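Local coordinates for arginase (Thermus thermophilus, PDB 2EF5), which probably hydrolyses L-arginine to L-ornithine and urea, using two manganese ions per subunit, at residues 100-114 and 150-163. Sequence-based numbering, arbitrary orientation.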
loop_
_atom_site.group_PDB
_atom_site.type_symbol
_atom_site.label_atom_id
_atom_site.label_comp_id
_atom_site.label_asym_id
_atom_site.label_seq_id
_atom_site.Cartn_x
_atom_site.Cartn_y
_atom_site.Cartn_z
ATOM N N MET A 100 0.338 -0.445 -39.023
ATOM C CA MET A 100 0.051 -1.869 -39.135
ATOM C C MET A 100 0.864 -2.399 -40.308
ATOM O O MET A 100 1.400 -3.503 -40.262
ATOM C CB MET A 100 -1.441 -2.109 -39.386
ATOM C CG MET A 100 -2.350 -1.693 -38.242
ATOM S SD MET A 100 -4.093 -2.091 -38.546
ATOM C CE MET A 100 -4.483 -0.950 -39.848
ATOM N N GLY A 101 0.951 -1.593 -41.357
ATOM C CA GLY A 101 1.710 -1.986 -42.530
ATOM C C GLY A 101 3.196 -1.687 -42.419
ATOM O O GLY A 101 4.024 -2.477 -42.877
ATOM N N SER A 102 3.551 -0.559 -41.804
ATOM C CA SER A 102 4.962 -0.201 -41.691
ATOM C C SER A 102 5.744 -1.148 -40.793
ATOM O O SER A 102 6.828 -1.603 -41.171
ATOM C CB SER A 102 5.133 1.246 -41.203
ATOM O OG SER A 102 4.726 1.401 -39.859
ATOM N N VAL A 103 5.202 -1.462 -39.618
ATOM C CA VAL A 103 5.889 -2.358 -38.695
ATOM C C VAL A 103 5.993 -3.765 -39.268
ATOM O O VAL A 103 7.071 -4.355 -39.271
ATOM C CB VAL A 103 5.178 -2.413 -37.319
ATOM C CG1 VAL A 103 5.896 -3.396 -36.396
ATOM C CG2 VAL A 103 5.172 -1.023 -36.685
ATOM N N ALA A 104 4.876 -4.291 -39.766
ATOM C CA ALA A 104 4.849 -5.629 -40.350
ATOM C C ALA A 104 5.803 -5.711 -41.536
ATOM O O ALA A 104 6.502 -6.707 -41.717
ATOM C CB ALA A 104 3.431 -5.980 -40.796
ATOM N N GLY A 105 5.833 -4.656 -42.342
ATOM C CA GLY A 105 6.703 -4.640 -43.502
ATOM C C GLY A 105 8.167 -4.486 -43.140
ATOM O O GLY A 105 9.009 -5.225 -43.648
ATOM N N ALA A 106 8.471 -3.537 -42.257
ATOM C CA ALA A 106 9.847 -3.278 -41.830
ATOM C C ALA A 106 10.447 -4.402 -40.989
ATOM O O ALA A 106 11.667 -4.538 -40.907
ATOM C CB ALA A 106 9.915 -1.954 -41.048
ATOM N N ALA A 107 9.591 -5.200 -40.360
ATOM C CA ALA A 107 10.049 -6.297 -39.519
ATOM C C ALA A 107 10.720 -7.396 -40.338
ATOM O O ALA A 107 11.584 -8.118 -39.834
ATOM C CB ALA A 107 8.880 -6.872 -38.734
ATOM N N ARG A 108 10.313 -7.526 -41.596
ATOM C CA ARG A 108 10.883 -8.535 -42.483
ATOM C C ARG A 108 10.781 -9.949 -41.928
ATOM O O ARG A 108 11.690 -10.755 -42.101
ATOM C CB ARG A 108 12.352 -8.214 -42.771
ATOM C CG ARG A 108 12.543 -6.925 -43.525
ATOM C CD ARG A 108 13.954 -6.777 -44.045
ATOM N NE ARG A 108 13.987 -5.754 -45.081
ATOM C CZ ARG A 108 13.267 -5.816 -46.195
ATOM N NH1 ARG A 108 12.473 -6.854 -46.414
ATOM N NH2 ARG A 108 13.317 -4.831 -47.076
ATOM N N GLY A 109 9.677 -10.245 -41.252
ATOM C CA GLY A 109 9.492 -11.576 -40.705
ATOM C C GLY A 109 10.313 -11.912 -39.475
ATOM O O GLY A 109 10.157 -12.991 -38.908
ATOM N N ARG A 110 11.187 -11.005 -39.051
ATOM C CA ARG A 110 12.002 -11.267 -37.872
ATOM C C ARG A 110 11.439 -10.579 -36.635
ATOM O O ARG A 110 10.593 -9.690 -36.734
ATOM C CB ARG A 110 13.451 -10.821 -38.109
ATOM C CG ARG A 110 14.412 -11.156 -36.958
ATOM C CD ARG A 110 14.199 -12.577 -36.404
ATOM N NE ARG A 110 14.317 -13.612 -37.429
ATOM C CZ ARG A 110 15.463 -14.009 -37.972
ATOM N NH1 ARG A 110 16.607 -13.459 -37.588
ATOM N NH2 ARG A 110 15.469 -14.953 -38.905
ATOM N N ARG A 111 11.910 -11.006 -35.470
ATOM C CA ARG A 111 11.469 -10.453 -34.200
ATOM C C ARG A 111 12.037 -9.048 -34.012
ATOM O O ARG A 111 13.249 -8.854 -34.028
ATOM C CB ARG A 111 11.937 -11.354 -33.055
ATOM C CG ARG A 111 11.476 -10.914 -31.680
ATOM C CD ARG A 111 12.133 -11.731 -30.582
ATOM N NE ARG A 111 11.683 -11.317 -29.257
ATOM C CZ ARG A 111 12.206 -11.754 -28.116
ATOM N NH1 ARG A 111 13.209 -12.623 -28.128
ATOM N NH2 ARG A 111 11.721 -11.321 -26.960
ATOM N N VAL A 112 11.160 -8.066 -33.834
ATOM C CA VAL A 112 11.605 -6.689 -33.641
ATOM C C VAL A 112 10.936 -6.061 -32.430
ATOM O O VAL A 112 9.807 -6.408 -32.086
ATOM C CB VAL A 112 11.276 -5.805 -34.871
ATOM C CG1 VAL A 112 11.931 -6.380 -36.123
ATOM C CG2 VAL A 112 9.763 -5.705 -35.047
ATOM N N GLY A 113 11.641 -5.145 -31.778
ATOM C CA GLY A 113 11.067 -4.464 -30.633
ATOM C C GLY A 113 10.355 -3.231 -31.164
ATOM O O GLY A 113 10.778 -2.657 -32.167
ATOM N N VAL A 114 9.269 -2.827 -30.514
ATOM C CA VAL A 114 8.523 -1.655 -30.958
ATOM C C VAL A 114 8.449 -0.598 -29.866
ATOM O O VAL A 114 7.948 -0.855 -28.776
ATOM C CB VAL A 114 7.080 -2.031 -31.370
ATOM C CG1 VAL A 114 6.281 -0.762 -31.739
ATOM C CG2 VAL A 114 7.113 -3.002 -32.542
ATOM N N LEU A 150 -7.571 -7.657 -40.104
ATOM C CA LEU A 150 -6.363 -6.887 -39.876
ATOM C C LEU A 150 -5.233 -7.704 -39.269
ATOM O O LEU A 150 -4.094 -7.647 -39.736
ATOM C CB LEU A 150 -6.680 -5.691 -38.982
ATOM C CG LEU A 150 -7.714 -4.697 -39.531
ATOM C CD1 LEU A 150 -7.945 -3.588 -38.517
ATOM C CD2 LEU A 150 -7.224 -4.115 -40.850
ATOM N N THR A 151 -5.544 -8.465 -38.228
ATOM C CA THR A 151 -4.533 -9.275 -37.567
ATOM C C THR A 151 -3.970 -10.366 -38.474
ATOM O O THR A 151 -2.792 -10.710 -38.367
ATOM C CB THR A 151 -5.090 -9.932 -36.285
ATOM O OG1 THR A 151 -6.230 -10.737 -36.612
ATOM C CG2 THR A 151 -5.505 -8.859 -35.276
ATOM N N GLU A 152 -4.797 -10.898 -39.374
ATOM C CA GLU A 152 -4.346 -11.962 -40.268
ATOM C C GLU A 152 -3.170 -11.554 -41.145
ATOM O O GLU A 152 -2.336 -12.388 -41.494
ATOM C CB GLU A 152 -5.495 -12.465 -41.157
ATOM C CG GLU A 152 -6.167 -11.403 -42.009
ATOM C CD GLU A 152 -7.228 -11.983 -42.929
ATOM O OE1 GLU A 152 -7.894 -12.961 -42.529
ATOM O OE2 GLU A 152 -7.406 -11.456 -44.047
ATOM N N VAL A 153 -3.091 -10.277 -41.500
ATOM C CA VAL A 153 -1.995 -9.825 -42.344
ATOM C C VAL A 153 -1.043 -8.826 -41.686
ATOM O O VAL A 153 0.029 -8.549 -42.227
ATOM C CB VAL A 153 -2.519 -9.196 -43.654
ATOM C CG1 VAL A 153 -3.177 -10.265 -44.517
ATOM C CG2 VAL A 153 -3.507 -8.082 -43.339
ATOM N N PHE A 154 -1.412 -8.290 -40.526
ATOM C CA PHE A 154 -0.548 -7.316 -39.865
ATOM C C PHE A 154 0.038 -7.709 -38.512
ATOM O O PHE A 154 0.887 -6.987 -37.982
ATOM C CB PHE A 154 -1.271 -5.974 -39.738
ATOM C CG PHE A 154 -1.725 -5.406 -41.055
ATOM C CD1 PHE A 154 -0.836 -5.292 -42.112
ATOM C CD2 PHE A 154 -3.048 -5.015 -41.244
ATOM C CE1 PHE A 154 -1.253 -4.803 -43.342
ATOM C CE2 PHE A 154 -3.478 -4.523 -42.470
ATOM C CZ PHE A 154 -2.581 -4.416 -43.521
ATOM N N ARG A 155 -0.394 -8.829 -37.939
ATOM C CA ARG A 155 0.167 -9.246 -36.654
ATOM C C ARG A 155 1.668 -9.336 -36.912
ATOM O O ARG A 155 2.091 -9.968 -37.882
ATOM C CB ARG A 155 -0.385 -10.614 -36.230
ATOM C CG ARG A 155 0.069 -11.068 -34.842
ATOM C CD ARG A 155 -0.682 -12.315 -34.374
ATOM N NE ARG A 155 -0.370 -13.499 -35.173
ATOM C CZ ARG A 155 0.775 -14.171 -35.105
ATOM N NH1 ARG A 155 1.728 -13.779 -34.271
ATOM N NH2 ARG A 155 0.967 -15.238 -35.875
ATOM N N ALA A 156 2.482 -8.700 -36.075
ATOM C CA ALA A 156 3.917 -8.743 -36.322
ATOM C C ALA A 156 4.819 -8.577 -35.108
ATOM O O ALA A 156 6.041 -8.632 -35.239
ATOM C CB ALA A 156 4.283 -7.705 -37.381
ATOM N N VAL A 157 4.244 -8.376 -33.932
ATOM C CA VAL A 157 5.075 -8.217 -32.749
ATOM C C VAL A 157 4.460 -8.868 -31.523
ATOM O O VAL A 157 3.239 -8.920 -31.384
ATOM C CB VAL A 157 5.321 -6.727 -32.429
ATOM C CG1 VAL A 157 4.027 -6.074 -31.977
ATOM C CG2 VAL A 157 6.394 -6.587 -31.352
ATOM N N ASP A 158 5.312 -9.375 -30.641
ATOM C CA ASP A 158 4.845 -9.993 -29.410
ATOM C C ASP A 158 4.645 -8.849 -28.424
ATOM O O ASP A 158 5.510 -7.987 -28.296
ATOM C CB ASP A 158 5.898 -10.963 -28.869
ATOM C CG ASP A 158 5.412 -11.739 -27.656
ATOM O OD1 ASP A 158 4.990 -11.111 -26.661
ATOM O OD2 ASP A 158 5.453 -12.988 -27.698
ATOM N N PRO A 159 3.506 -8.827 -27.718
ATOM C CA PRO A 159 3.205 -7.774 -26.743
ATOM C C PRO A 159 4.361 -7.494 -25.789
ATOM O O PRO A 159 4.518 -6.375 -25.300
ATOM C CB PRO A 159 1.981 -8.323 -26.010
ATOM C CG PRO A 159 1.290 -9.118 -27.067
ATOM C CD PRO A 159 2.437 -9.842 -27.741
ATOM N N LYS A 160 5.171 -8.514 -25.527
ATOM C CA LYS A 160 6.295 -8.368 -24.615
ATOM C C LYS A 160 7.481 -7.638 -25.227
ATOM O O LYS A 160 8.418 -7.275 -24.517
ATOM C CB LYS A 160 6.725 -9.743 -24.087
ATOM C CG LYS A 160 5.635 -10.421 -23.252
ATOM C CD LYS A 160 6.121 -11.711 -22.598
ATOM C CE LYS A 160 5.054 -12.281 -21.671
ATOM N NZ LYS A 160 5.518 -13.511 -20.965
ATOM N N ASP A 161 7.446 -7.426 -26.540
ATOM C CA ASP A 161 8.522 -6.716 -27.215
ATOM C C ASP A 161 8.035 -5.319 -27.598
ATOM O O ASP A 161 8.556 -4.696 -28.523
ATOM C CB ASP A 161 8.982 -7.471 -28.463
ATOM C CG ASP A 161 9.544 -8.846 -28.142
ATOM O OD1 ASP A 161 10.264 -8.966 -27.132
ATOM O OD2 ASP A 161 9.280 -9.800 -28.906
ATOM N N VAL A 162 7.029 -4.838 -26.871
ATOM C CA VAL A 162 6.457 -3.515 -27.112
ATOM C C VAL A 162 6.604 -2.633 -25.874
ATOM O O VAL A 162 6.427 -3.089 -24.750
ATOM C CB VAL A 162 4.949 -3.594 -27.460
ATOM C CG1 VAL A 162 4.346 -2.176 -27.529
ATOM C CG2 VAL A 162 4.751 -4.317 -28.793
ATOM N N VAL A 163 6.945 -1.369 -26.088
ATOM C CA VAL A 163 7.074 -0.420 -24.988
ATOM C C VAL A 163 6.419 0.882 -25.425
ATOM O O VAL A 163 6.707 1.389 -26.506
ATOM C CB VAL A 163 8.560 -0.130 -24.618
ATOM C CG1 VAL A 163 8.618 0.853 -23.462
ATOM C CG2 VAL A 163 9.283 -1.420 -24.225
HETATM O O HOH W 1 8.112 -9.311 -31.221
#
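Leu150 meets Met100 through CD1, 4.1 Å from the sulfur SD, where helix 148-154 runs beside helix 99-107 at 31° between the N-to-C directions of the short segments. Phe154 meets the same methionine along its length: Met100 CB stands over a ring face, 4.1 Å from the centroid, a CH-pi contact, while SD lies obliquely to the ring in a Met-aromatic contact. Met100 CG lies anti to the carbonyl carbon (chi1 -65°) and the chain runs on extended at chi2, which carries SD to both partners. Val153 CG2 lies over the centre of the opposite ring face. Beyond the helix end, Ala156 sets its CB 3.7 Å from Ala104 CA, an approach that small side chains permit. Val157 sends CG2, anti to its backbone N, to Val114 CG2. A water accepts from Asp158 N and donates to Asp161 OD2, with a weak bond to Val112 O. Arg111, extended from CG to NE, grips the Asp161 carboxylate side-on: NE reaches OD2 at 2.9 Å from above the carboxylate plane, and NH2 meets the syn lone pair of OD1 at 2.8 Å, the two planes 46° apart. The Asp161 carbonyl O accepts from Val114 N (2.8 Å), and Val163 N returns a bond to Val114 O (2.9 Å), flanking Val162 in the parallel pairing. In this α/β arginase fold, strand 113-117 runs on to Asp118, a ligand of both manganese ions, though Met100's side chain stays about 11 Å from a manganese. Apolar helix packing thus adjoins the starts of two adjacent parallel strands, where two Arg111 bonds and a water hold one carboxylate.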